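PDB 3C24: putative oxidoreductase from Jannaschia sp., which probably acts as a nicotinamide-nucleotide-dependent oxidoreductase, pairing a Rossmann-type domain with a helical domain, although its substrate is not established. Local coordinates for residues 23-27 / 72-76; 88-94 / 111-116; 103-109 / 280-284; 116-122 / 151-157; 188-194 / 270-276. All blocks are in the same frame, centred on the assembly; numbering follows the deposited sequence.

In the fold
Contacts 1, 2 and 4 follow the mixed sheet; contact 3 packs helix 103-107 against helix 273-284, and contact 5 joins that helix and the turn before it to helix 184-217. Along the chain contact 1 closes before the others open, contacts 2 and 3 cross, and contacts 4 and 5 nest inside the loop closed by contact 3. Contacts 2 and 4 share Ile116, with centres about 14 Å apart. Contacts 3 and 5, with centres about 11 Å apart, meet through Tyr106. Contacts 1 and 5 lie about 23 Å apart between centres. Helix 273-284 returns the C-terminal region to the Rossmann-type half, which probably binds the nucleotide, and contacts 3, 4 and 5 reach the second subunit.

Contact 1: residues 23-27 / 72-76; sequences MGARI and VLALP
Two backbone peptide groups are the flat surfaces here, and Met23, modelled as selenomethionine, covers one face of each. Its CE sits over the Ala74-Leu75 peptide, 3.4 Å from Ala74 C and almost straight above that plane. The selenium does the same for the next peptide, with SE 3.6 Å from Pro76 N, and it also reaches the flank of the proline ring, SE to Pro76 CD 4.1 Å. The nearly eclipsed last torsion (chi3 -6°) folds CE back over Ala74. Because Met23 was deposited in two conformers, this position is one of two, and the fine detail at its tip is doubtful. A water links the backbones: it donates to Ala74 O at 2.7 Å and takes a weak bond from Gly24 N.

Deeper in, the contact is purely apolar. Ala74 CB points at the helix and rests on Gly24 CA at 4.0 Å, where the helix presents bare backbone. Beside it, Ile27 has CG1 placed between its backbone N and carbonyl carbon (chi1 64°), which carries CD1 to 3.8 Å from Ala74 CB; the same methyl meets Val72 CG1 more distantly, at 4.4 Å. Leu100 and Met172 also cover Ile27. Ala74 itself centres an inverse gamma turn that leads the chain out of strand 70-73, a strand bonded to strand 13-17 through Val72. A glycine-bearing first helix packed against the C-terminal end of a neighbouring parallel strand is characteristic of the Rossmann fold, where the dinucleotide usually binds.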
# COMPACT_ATOMS: atom_id res chain seq x y z
N MSE A 23 12.73 20.01 8.18
CA MSE A 23 11.28 20.23 8.13
C MSE A 23 11.07 21.58 7.40
O MSE A 23 10.52 21.67 6.27
CB MSE A 23 10.59 20.25 9.54
CG MSE A 23 11.16 19.34 10.72
SE MSE A 23 9.89 18.90 12.23
CE MSE A 23 8.41 20.07 11.61
N GLY A 24 11.58 22.61 8.04
CA GLY A 24 11.40 23.99 7.60
C GLY A 24 11.76 24.51 6.25
O GLY A 24 11.09 25.37 5.72
N ALA A 25 12.86 24.04 5.70
CA ALA A 25 13.39 24.64 4.49
C ALA A 25 12.42 24.56 3.28
O ALA A 25 12.24 25.52 2.52
CB ALA A 25 14.78 24.03 4.18
N ARG A 26 11.76 23.42 3.14
CA ARG A 26 10.82 23.23 2.03
C ARG A 26 9.65 24.19 2.12
O ARG A 26 9.25 24.80 1.14
CB ARG A 26 10.30 21.79 1.99
CG ARG A 26 11.33 20.76 1.51
CD ARG A 26 10.76 19.31 1.74
N ILE A 27 9.08 24.28 3.31
CA ILE A 27 7.92 25.16 3.53
C ILE A 27 8.29 26.65 3.46
O ILE A 27 7.51 27.48 2.99
CB ILE A 27 7.10 24.82 4.81
CG1 ILE A 27 7.89 25.00 6.09
CG2 ILE A 27 6.48 23.44 4.72
CD1 ILE A 27 7.10 24.47 7.33
N VAL A 72 4.57 29.84 12.43
CA VAL A 72 4.57 28.43 12.10
C VAL A 72 5.65 27.72 12.88
O VAL A 72 6.85 28.06 12.80
CB VAL A 72 4.80 28.17 10.58
CG1 VAL A 72 4.81 26.65 10.35
CG2 VAL A 72 3.75 28.85 9.73
N LEU A 73 5.25 26.71 13.62
CA LEU A 73 6.17 25.94 14.43
C LEU A 73 6.71 24.71 13.70
O LEU A 73 6.22 23.61 13.88
CB LEU A 73 5.50 25.50 15.76
CG LEU A 73 4.79 26.63 16.54
CD1 LEU A 73 4.35 26.10 17.89
CD2 LEU A 73 5.67 27.83 16.76
N ALA A 74 7.70 24.94 12.83
CA ALA A 74 8.28 23.85 12.00
C ALA A 74 9.37 23.12 12.78
O ALA A 74 10.54 23.11 12.40
CB ALA A 74 8.83 24.40 10.69
N LEU A 75 8.97 22.57 13.92
CA LEU A 75 9.87 21.91 14.84
C LEU A 75 9.35 20.54 15.23
O LEU A 75 8.16 20.28 15.11
CB LEU A 75 9.99 22.74 16.09
CG LEU A 75 10.57 24.14 15.81
CD1 LEU A 75 10.29 25.03 16.98
CD2 LEU A 75 12.04 24.04 15.48
N PRO A 76 10.24 19.66 15.73
CA PRO A 76 9.77 18.31 16.09
C PRO A 76 8.84 18.32 17.27
O PRO A 76 8.91 19.16 18.14
CB PRO A 76 11.05 17.51 16.37
CG PRO A 76 12.17 18.34 16.01
CD PRO A 76 11.70 19.79 15.81
O HOH W 1 12.89 22.87 11.12

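Contact 2: residues 88-94 / 111-116; sequences VPRVRPG and PERADI
Arg113 supplies most of the polar bonds to segment 88-94. Its NH1 donates to two carbonyls, Val88 O at 2.8 Å and Val91 O at 2.7 Å, both close to the guanidinium plane; the first lies in the carbonyl plane of Val88, whereas the second is tilted 31° from that of Val91. NH2 adds a weak bond to Val91 O. Separately, Gly94 N donates to Asp115 O at 2.8 Å.

The charged pairing lies within segment 111-116: Asp115 meets the guanidinium side-on, Arg113 NE to Asp115 OD1 being 2.8 Å, with NH2 bonded to OD2. This carboxylate also rests against the Pro93 ring.

Among apolar contacts, Val88 CG1 slides along the extended arginine chain to Arg113 CB at 3.7 Å, and Val91 CG2 meets Ile116 CG2 at 3.8 Å. That same Ile116 methyl covers the centre of one guanidinium face, 3.5 Å above its plane. A leucine in place of Arg113 would probably strand the carbonyls of Val88 and Val91 and leave Asp115 without its charged mate.

The type I turn from Arg113 to Ile116 and the loop 88-94 enter adjacent parallel strands, and so lie at the N-terminal edge of the Rossmann-type sheet.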
# COMPACT_ATOMS: atom_id res chain seq x y z
N VAL A 88 4.52 31.67 22.51
CA VAL A 88 3.10 32.04 22.66
C VAL A 88 2.87 33.29 23.52
O VAL A 88 2.05 34.13 23.16
CB VAL A 88 2.20 30.83 23.10
CG1 VAL A 88 0.79 31.27 23.64
CG2 VAL A 88 2.08 29.84 21.95
N PRO A 89 3.56 33.42 24.67
CA PRO A 89 3.29 34.63 25.48
C PRO A 89 3.82 35.93 24.89
O PRO A 89 3.47 37.05 25.38
CB PRO A 89 4.03 34.36 26.78
CG PRO A 89 4.19 32.88 26.85
CD PRO A 89 4.30 32.40 25.44
N ARG A 90 4.64 35.80 23.85
CA ARG A 90 5.32 36.96 23.24
C ARG A 90 4.63 37.58 22.03
O ARG A 90 4.90 38.71 21.66
CB ARG A 90 6.77 36.59 22.85
CG ARG A 90 7.63 36.01 23.97
CD ARG A 90 9.07 35.67 23.44
NE ARG A 90 9.81 36.89 23.15
CZ ARG A 90 11.03 36.94 22.62
NH1 ARG A 90 11.66 35.83 22.31
NH2 ARG A 90 11.61 38.11 22.41
N VAL A 91 3.74 36.81 21.41
CA VAL A 91 3.08 37.28 20.18
C VAL A 91 1.95 38.27 20.47
O VAL A 91 1.42 38.31 21.57
CB VAL A 91 2.60 36.12 19.31
CG1 VAL A 91 3.81 35.22 18.88
CG2 VAL A 91 1.48 35.29 20.04
N ARG A 92 1.60 39.09 19.47
CA ARG A 92 0.52 40.05 19.63
C ARG A 92 -0.83 39.32 19.68
O ARG A 92 -0.98 38.21 19.12
CB ARG A 92 0.48 41.04 18.45
CG ARG A 92 1.72 41.92 18.31
CD ARG A 92 1.62 42.66 16.95
NE ARG A 92 1.64 41.75 15.79
CZ ARG A 92 1.41 42.13 14.54
NH1 ARG A 92 1.12 43.39 14.26
NH2 ARG A 92 1.46 41.26 13.55
N PRO A 93 -1.80 39.90 20.39
CA PRO A 93 -3.11 39.27 20.40
C PRO A 93 -3.55 39.03 18.96
O PRO A 93 -3.29 39.86 18.09
CB PRO A 93 -4.00 40.36 21.03
CG PRO A 93 -3.05 41.04 22.02
CD PRO A 93 -1.74 41.10 21.26
N GLY A 94 -4.25 37.95 18.70
CA GLY A 94 -4.76 37.70 17.34
C GLY A 94 -3.83 37.01 16.39
O GLY A 94 -4.22 36.67 15.26
N PRO A 111 0.40 26.01 25.56
CA PRO A 111 0.13 26.95 26.64
C PRO A 111 -1.22 27.55 26.52
O PRO A 111 -1.72 27.75 25.43
CB PRO A 111 1.18 28.05 26.45
CG PRO A 111 2.14 27.55 25.49
CD PRO A 111 1.55 26.41 24.74
N GLU A 112 -1.83 27.80 27.66
CA GLU A 112 -3.14 28.45 27.73
C GLU A 112 -3.01 29.95 27.50
O GLU A 112 -2.39 30.65 28.29
CB GLU A 112 -3.80 28.22 29.10
CG GLU A 112 -5.18 28.79 29.23
CD GLU A 112 -5.71 28.73 30.66
OE1 GLU A 112 -5.02 28.19 31.55
OE2 GLU A 112 -6.82 29.24 30.90
N ARG A 113 -3.60 30.40 26.42
CA ARG A 113 -3.65 31.82 26.05
C ARG A 113 -4.85 32.03 25.10
O ARG A 113 -4.80 31.72 23.90
CB ARG A 113 -2.34 32.30 25.43
CG ARG A 113 -2.42 33.84 25.16
CD ARG A 113 -1.19 34.47 24.56
NE ARG A 113 -1.57 35.85 24.27
CZ ARG A 113 -0.81 36.74 23.68
NH1 ARG A 113 0.42 36.45 23.31
NH2 ARG A 113 -1.32 37.94 23.44
N ALA A 114 -5.87 32.65 25.66
CA ALA A 114 -7.17 32.76 25.00
C ALA A 114 -7.26 33.68 23.81
O ALA A 114 -8.05 33.44 22.90
CB ALA A 114 -8.22 33.22 26.03
N ASP A 115 -6.43 34.71 23.84
CA ASP A 115 -6.51 35.82 22.87
C ASP A 115 -5.58 35.67 21.68
O ASP A 115 -5.36 36.63 20.92
CB ASP A 115 -6.26 37.16 23.54
CG ASP A 115 -4.80 37.34 23.98
OD1 ASP A 115 -4.31 36.36 24.58
OD2 ASP A 115 -4.23 38.45 23.82
N ILE A 116 -5.16 34.44 21.45
CA ILE A 116 -4.45 34.08 20.22
C ILE A 116 -5.19 32.89 19.55
O ILE A 116 -6.07 32.27 20.14
CB ILE A 116 -2.92 33.83 20.36
CG1 ILE A 116 -2.58 32.69 21.36
CG2 ILE A 116 -2.20 35.14 20.78
CD1 ILE A 116 -2.67 31.29 20.83

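Contact 3: residues 103-109 / 280-284; sequences AAPYAGV and AELIA
Ala103 CB overlaps the CG2 branch of Ile283 at 3.6 Å. That branch is reached because Ile283 CG2 stands anti to the backbone N, beside its carbonyl carbon, and so faces helix 103-107. The return contact comes from Ala280, whose CB is 3.4 Å from Ala103 O and also lies at the edge of the Tyr106 ring, near the ring plane.

Further along, Ala107 presses its methyl against the backbone of the other helix, CB to Ala280 O 3.9 Å, and also meets the methylene of Glu281, Ala107 CB to Glu281 CG 4.0 Å. Ala284 fills the remaining angle between the helices, with its CB 3.9 Å from Ala104 CA and 4.1 Å from Ala107 CB. Val109 CG2 touches it from the turn beyond.

No hydrogen bond crosses the contact. Five of the residues that meet are alanines, consistent with axes only 7.9 Å apart at a crossing angle of -123°. Gly108 ends helix 103-107 in a Schellman motif, its positive phi (86°) turning the chain toward Val109.

Helix 77-87 lies against Ala104, Val109 and Ile283, while Tyr106 bonds through OH to Glu185 and packs on helix 184-217. Ile283 also touches Leu254 of the second subunit, so helix 273-284 reaches the dimer partner as well.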
# COMPACT_ATOMS: atom_id res chain seq x y z
N ALA A 103 -0.40 16.15 17.60
CA ALA A 103 0.07 15.49 18.81
C ALA A 103 0.15 16.38 20.05
O ALA A 103 -0.50 16.11 21.06
CB ALA A 103 1.45 14.77 18.54
N ALA A 104 0.95 17.44 20.00
CA ALA A 104 1.08 18.32 21.19
C ALA A 104 -0.25 18.96 21.59
O ALA A 104 -0.63 18.96 22.75
CB ALA A 104 2.19 19.39 20.97
N PRO A 105 -1.00 19.49 20.63
CA PRO A 105 -2.31 20.06 20.89
C PRO A 105 -3.22 19.08 21.60
O PRO A 105 -3.83 19.42 22.62
CB PRO A 105 -2.81 20.33 19.47
CG PRO A 105 -1.60 20.76 18.83
CD PRO A 105 -0.61 19.75 19.23
N TYR A 106 -3.31 17.88 21.08
CA TYR A 106 -4.26 16.88 21.65
C TYR A 106 -3.75 16.34 22.98
O TYR A 106 -4.53 15.93 23.84
CB TYR A 106 -4.56 15.74 20.66
CG TYR A 106 -5.78 14.94 21.01
CD1 TYR A 106 -7.00 15.53 21.12
CD2 TYR A 106 -5.69 13.57 21.27
CE1 TYR A 106 -8.12 14.81 21.48
CE2 TYR A 106 -6.78 12.85 21.63
CZ TYR A 106 -8.01 13.48 21.72
OH TYR A 106 -9.13 12.78 22.04
N ALA A 107 -2.44 16.37 23.14
CA ALA A 107 -1.82 15.92 24.41
C ALA A 107 -2.14 16.87 25.53
O ALA A 107 -2.02 16.54 26.71
CB ALA A 107 -0.32 15.79 24.29
N GLY A 108 -2.52 18.08 25.13
CA GLY A 108 -2.90 19.11 26.07
C GLY A 108 -1.75 19.93 26.63
O GLY A 108 -1.88 20.54 27.70
N VAL A 109 -0.68 20.02 25.87
CA VAL A 109 0.54 20.71 26.34
C VAL A 109 0.73 22.09 25.78
O VAL A 109 1.69 22.77 26.13
CB VAL A 109 1.82 19.84 26.09
CG1 VAL A 109 1.64 18.48 26.77
CG2 VAL A 109 2.11 19.62 24.63
N ALA A 280 -0.55 10.61 21.76
CA ALA A 280 -0.18 12.03 21.60
C ALA A 280 0.79 12.46 22.72
O ALA A 280 1.80 13.12 22.50
CB ALA A 280 -1.45 12.92 21.56
N GLU A 281 0.50 12.01 23.93
CA GLU A 281 1.34 12.32 25.06
C GLU A 281 2.73 11.70 24.89
O GLU A 281 3.77 12.29 25.18
CB GLU A 281 0.65 11.84 26.34
CG GLU A 281 -0.55 12.66 26.69
CD GLU A 281 -1.44 12.00 27.69
OE1 GLU A 281 -1.20 10.81 27.99
OE2 GLU A 281 -2.39 12.65 28.18
N LEU A 282 2.73 10.51 24.33
CA LEU A 282 3.97 9.80 24.13
C LEU A 282 4.84 10.59 23.16
O LEU A 282 6.05 10.84 23.39
CB LEU A 282 3.64 8.40 23.60
CG LEU A 282 4.63 7.26 23.60
CD1 LEU A 282 5.23 7.09 24.98
CD2 LEU A 282 3.86 6.01 23.16
N ILE A 283 4.20 11.05 22.10
CA ILE A 283 4.86 11.76 21.02
C ILE A 283 5.37 13.13 21.43
O ILE A 283 6.45 13.57 21.02
CB ILE A 283 3.91 11.91 19.81
CG1 ILE A 283 3.68 10.53 19.19
CG2 ILE A 283 4.50 12.86 18.74
CD1 ILE A 283 2.46 10.42 18.21
N ALA A 284 4.55 13.82 22.20
CA ALA A 284 4.87 15.20 22.60
C ALA A 284 5.90 15.16 23.74
O ALA A 284 6.56 16.14 24.08
CB ALA A 284 3.60 15.98 22.99

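Contact 4: residues 116-122 / 151-157; sequences ITYFIGH and VCALMQG
Tyr118 and Gln156 mark the crowded end of this antiparallel pairing. Gln156 NE2 gives Ile116 O an almost straight bond of 2.9 Å (169° at the hydrogen), approaching from above the carbonyl plane, and also bonds Arg113 O. Its amide runs beside the tyrosine ring, Gln156 CD to Tyr118 CD2 3.6 Å, with the two planes 64° apart. Ile116 CD1 covers one face of that ring, 3.7 Å above its plane. On another flank Met155, a selenomethionine, sets SE 3.8 Å from Tyr118 CB and meets the ring obliquely, a Met-aromatic contact. An alanine in place of Gln156 would probably leave the carbonyl oxygens of Ile116 and Arg113 short of a donor and that flank of the tyrosine uncovered.

On the other side of the strands, Phe119 has CG anti to its N (chi1 -172°), which lays the ring across to its neighbours: CZ is 3.5 Å from Cys152 CB, and Ala153 O lies over one face. Cys152 SG sits at the ring edge.

Solvent comes closer at Leu154 and His122, both partly exposed. Leu154 CD1 still touches Thr117 CG2 at 3.7 Å and lies farther off at the edge of the Phe119 ring. The His122 imidazole turns away from segment 151-157, bonding Leu100 O through ND1 and packing on Phe227 of the second subunit.

Both Met155 N and Gln156 N donate to Tyr118 O, the signature of a classic beta bulge, here where the antiparallel strand 148-156 joins the parallel Rossmann-type sheet.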
# COMPACT_ATOMS: atom_id res chain seq x y z
N ILE A 116 -5.16 34.44 21.45
CA ILE A 116 -4.45 34.08 20.22
C ILE A 116 -5.19 32.89 19.55
O ILE A 116 -6.07 32.27 20.14
CB ILE A 116 -2.92 33.83 20.36
CG1 ILE A 116 -2.58 32.69 21.36
CG2 ILE A 116 -2.20 35.14 20.78
CD1 ILE A 116 -2.67 31.29 20.83
N THR A 117 -4.79 32.57 18.33
CA THR A 117 -5.39 31.49 17.57
C THR A 117 -4.41 30.35 17.46
O THR A 117 -3.22 30.58 17.26
CB THR A 117 -5.72 31.99 16.14
OG1 THR A 117 -6.80 32.93 16.19
CG2 THR A 117 -6.05 30.81 15.18
N TYR A 118 -4.91 29.15 17.64
CA TYR A 118 -4.17 27.92 17.38
C TYR A 118 -4.84 27.26 16.21
O TYR A 118 -6.06 27.01 16.21
CB TYR A 118 -4.18 26.96 18.60
CG TYR A 118 -3.26 27.33 19.74
CD1 TYR A 118 -1.94 27.54 19.54
CD2 TYR A 118 -3.72 27.27 21.05
CE1 TYR A 118 -1.11 27.84 20.62
CE2 TYR A 118 -2.90 27.56 22.12
CZ TYR A 118 -1.60 27.82 21.92
OH TYR A 118 -0.80 28.07 23.02
N PHE A 119 -4.03 26.98 15.20
CA PHE A 119 -4.45 26.35 13.97
C PHE A 119 -3.53 25.17 13.74
O PHE A 119 -2.33 25.31 13.83
CB PHE A 119 -4.37 27.34 12.82
CG PHE A 119 -4.97 26.84 11.53
CD1 PHE A 119 -4.23 26.07 10.64
CD2 PHE A 119 -6.26 27.15 11.17
CE1 PHE A 119 -4.80 25.59 9.47
CE2 PHE A 119 -6.80 26.68 10.01
CZ PHE A 119 -6.05 25.92 9.15
N ILE A 120 -4.14 24.05 13.41
CA ILE A 120 -3.43 22.76 13.14
C ILE A 120 -3.63 22.37 11.69
O ILE A 120 -4.75 22.33 11.17
CB ILE A 120 -3.87 21.60 14.06
CG1 ILE A 120 -3.98 22.03 15.51
CG2 ILE A 120 -2.89 20.46 13.87
CD1 ILE A 120 -4.63 20.95 16.39
N GLY A 121 -2.53 22.02 11.01
CA GLY A 121 -2.59 21.46 9.67
C GLY A 121 -1.73 20.23 9.55
O GLY A 121 -0.82 20.05 10.33
N HIS A 122 -2.12 19.32 8.67
CA HIS A 122 -1.29 18.15 8.38
C HIS A 122 -1.56 17.65 6.99
O HIS A 122 -2.72 17.57 6.59
CB HIS A 122 -1.58 17.07 9.40
CG HIS A 122 -0.46 16.09 9.53
ND1 HIS A 122 0.64 16.36 10.33
CD2 HIS A 122 -0.18 14.95 8.87
CE1 HIS A 122 1.49 15.35 10.23
NE2 HIS A 122 1.02 14.48 9.35
N VAL A 151 -5.44 18.22 5.72
CA VAL A 151 -6.46 18.33 6.78
C VAL A 151 -6.09 19.45 7.74
O VAL A 151 -4.90 19.62 8.09
CB VAL A 151 -6.68 17.00 7.56
CG1 VAL A 151 -7.31 15.94 6.65
CG2 VAL A 151 -5.35 16.53 8.20
N CYS A 152 -7.08 20.23 8.14
CA CYS A 152 -6.87 21.36 9.02
C CYS A 152 -7.94 21.49 10.06
O CYS A 152 -9.10 21.16 9.82
CB CYS A 152 -6.90 22.67 8.21
SG CYS A 152 -5.72 22.82 6.83
N ALA A 153 -7.55 22.03 11.20
CA ALA A 153 -8.45 22.32 12.29
C ALA A 153 -8.17 23.65 12.94
O ALA A 153 -7.02 24.02 13.19
CB ALA A 153 -8.34 21.25 13.36
N LEU A 154 -9.24 24.37 13.21
CA LEU A 154 -9.18 25.57 14.02
C LEU A 154 -9.33 25.10 15.46
O LEU A 154 -10.41 24.68 15.91
CB LEU A 154 -10.27 26.57 13.66
CG LEU A 154 -10.26 27.89 14.41
CD1 LEU A 154 -8.92 28.71 14.17
CD2 LEU A 154 -11.49 28.71 13.96
N MSE A 155 -8.22 25.10 16.19
CA MSE A 155 -8.23 24.62 17.58
C MSE A 155 -8.86 25.64 18.49
O MSE A 155 -9.58 25.32 19.42
CB MSE A 155 -6.81 24.28 18.06
CG MSE A 155 -6.74 23.94 19.52
SE MSE A 155 -4.89 23.51 19.92
CE MSE A 155 -5.03 23.34 21.83
N GLN A 156 -8.50 26.89 18.27
CA GLN A 156 -9.10 27.98 19.01
C GLN A 156 -8.91 29.27 18.24
O GLN A 156 -7.97 29.45 17.46
CB GLN A 156 -8.52 28.07 20.42
CG GLN A 156 -7.19 28.62 20.52
CD GLN A 156 -6.80 28.97 21.95
OE1 GLN A 156 -6.79 28.10 22.81
NE2 GLN A 156 -6.35 30.21 22.17
N GLY A 157 -9.81 30.20 18.48
CA GLY A 157 -9.72 31.51 17.85
C GLY A 157 -10.92 31.84 17.00
O GLY A 157 -11.82 31.01 16.82

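Contact 5: residues 188-194 / 270-276; sequences AILEPGL and ALNPAKV
A knobs-into-holes contact within the helical C-terminal region joins segment 188-194 to segment 270-276: the Val276 side chain is the knob, set among Ala188, Ile189, Pro192 and Gly193. With CG1 anti to its backbone N (chi1 173°), Val276 drives that methyl to 3.3 Å from Ala188 O, while CG1 also rests 3.9 Å from Ala188 CB.

The hole owes its shape to a break in helix 184-217. A wider pi-type turn spans 189-194, a cis peptide bond precedes Pro192, and Glu191 leaves helical angles. The widening is evident in Gly193 N bonding Ala188 O and Leu194 N bonding Ile189 O, each five residues back. Gly193 matters sterically, since a CB there would clash with Ile189 O and crowd Leu271.

Leu271 fits a second position. Its CD2 lies against the backbone, 3.5 Å from Gly193 C, and touches Leu194 CD1 at 4.1 Å where the two leucines cross. Ile189 lines the same place, its CG2 4.2 Å from Leu271 CD2. No hydrogen bond crosses between the segments; the meeting is apolar.

Tyr106 closes over Ala188, Pro273 and Val276, and Tyr217 of the second subunit packs on Ile189 and Pro273. Helix 273-284 is N-capped by Asn272: its OD1 accepts from Ala274 N at 2.8 Å, in the carbonyl plane of the asparagine amide.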
# COMPACT_ATOMS: atom_id res chain seq x y z
N ALA A 188 -6.61 14.51 15.42
CA ALA A 188 -5.80 13.62 16.27
C ALA A 188 -6.12 12.15 15.97
O ALA A 188 -5.24 11.30 15.92
CB ALA A 188 -5.98 13.92 17.75
N ILE A 189 -7.39 11.87 15.73
CA ILE A 189 -7.83 10.50 15.35
C ILE A 189 -7.18 10.06 14.05
O ILE A 189 -6.83 8.89 13.85
CB ILE A 189 -9.40 10.39 15.29
CG1 ILE A 189 -9.98 10.55 16.71
CG2 ILE A 189 -9.86 9.05 14.64
CD1 ILE A 189 -11.51 10.73 16.78
N LEU A 190 -7.03 11.03 13.15
CA LEU A 190 -6.38 10.77 11.86
C LEU A 190 -4.88 10.56 12.08
O LEU A 190 -4.28 9.63 11.54
CB LEU A 190 -6.67 11.86 10.85
CG LEU A 190 -8.10 11.99 10.34
CD1 LEU A 190 -8.22 13.20 9.38
CD2 LEU A 190 -8.55 10.72 9.62
N GLU A 191 -4.28 11.44 12.87
CA GLU A 191 -2.86 11.35 13.23
C GLU A 191 -2.70 11.92 14.64
O GLU A 191 -2.94 13.07 14.83
CB GLU A 191 -1.98 12.06 12.21
CG GLU A 191 -2.21 13.52 12.10
CD GLU A 191 -1.27 14.36 12.97
OE1 GLU A 191 -0.30 13.85 13.56
OE2 GLU A 191 -1.53 15.56 13.01
N PRO A 192 -2.22 11.11 15.58
CA PRO A 192 -1.57 9.81 15.35
C PRO A 192 -2.42 8.53 15.20
O PRO A 192 -1.87 7.47 14.93
CB PRO A 192 -0.67 9.68 16.58
CG PRO A 192 -1.50 10.38 17.68
CD PRO A 192 -2.08 11.55 16.99
N GLY A 193 -3.73 8.62 15.29
CA GLY A 193 -4.57 7.44 15.25
C GLY A 193 -4.50 6.57 14.03
O GLY A 193 -3.90 5.49 14.02
N LEU A 194 -5.04 7.09 12.96
CA LEU A 194 -5.11 6.30 11.74
C LEU A 194 -3.71 6.08 11.17
O LEU A 194 -3.33 4.97 10.80
CB LEU A 194 -6.08 6.97 10.75
CG LEU A 194 -6.65 6.21 9.59
CD1 LEU A 194 -7.53 5.05 10.10
CD2 LEU A 194 -7.39 7.26 8.70
N ALA A 270 -7.60 1.51 18.74
CA ALA A 270 -6.51 2.38 18.24
C ALA A 270 -6.96 3.76 17.86
O ALA A 270 -6.12 4.67 17.74
CB ALA A 270 -5.79 1.74 17.01
N LEU A 271 -8.25 3.90 17.61
CA LEU A 271 -8.85 5.18 17.18
C LEU A 271 -9.67 5.78 18.29
O LEU A 271 -10.24 6.85 18.13
CB LEU A 271 -9.69 4.99 15.90
CG LEU A 271 -8.96 4.44 14.67
CD1 LEU A 271 -9.95 4.17 13.58
CD2 LEU A 271 -7.81 5.40 14.21
N ASN A 272 -9.72 5.07 19.41
CA ASN A 272 -10.42 5.58 20.61
C ASN A 272 -9.72 6.83 21.14
O ASN A 272 -8.52 6.85 21.30
CB ASN A 272 -10.48 4.53 21.68
CG ASN A 272 -11.34 4.93 22.80
OD1 ASN A 272 -11.09 5.93 23.46
ND2 ASN A 272 -12.40 4.15 23.03
N PRO A 273 -10.45 7.93 21.32
CA PRO A 273 -9.80 9.16 21.78
C PRO A 273 -8.94 9.00 23.00
O PRO A 273 -7.92 9.67 23.15
CB PRO A 273 -11.00 10.05 22.08
CG PRO A 273 -12.01 9.64 21.08
CD PRO A 273 -11.84 8.17 20.90
N ALA A 274 -9.31 8.09 23.88
CA ALA A 274 -8.52 7.89 25.09
C ALA A 274 -7.14 7.30 24.78
O ALA A 274 -6.13 7.71 25.35
CB ALA A 274 -9.30 7.01 26.10
N LYS A 275 -7.10 6.38 23.83
CA LYS A 275 -5.84 5.76 23.44
C LYS A 275 -5.03 6.73 22.56
O LYS A 275 -3.82 6.80 22.61
CB LYS A 275 -6.05 4.46 22.66
CG LYS A 275 -6.51 3.28 23.50
CD LYS A 275 -5.49 2.88 24.56
N VAL A 276 -5.76 7.47 21.73
CA VAL A 276 -5.13 8.45 20.84
C VAL A 276 -4.44 9.51 21.70
O VAL A 276 -3.32 9.97 21.38
CB VAL A 276 -6.15 9.06 19.85
CG1 VAL A 276 -5.56 10.23 19.00
CG2 VAL A 276 -6.71 7.96 18.90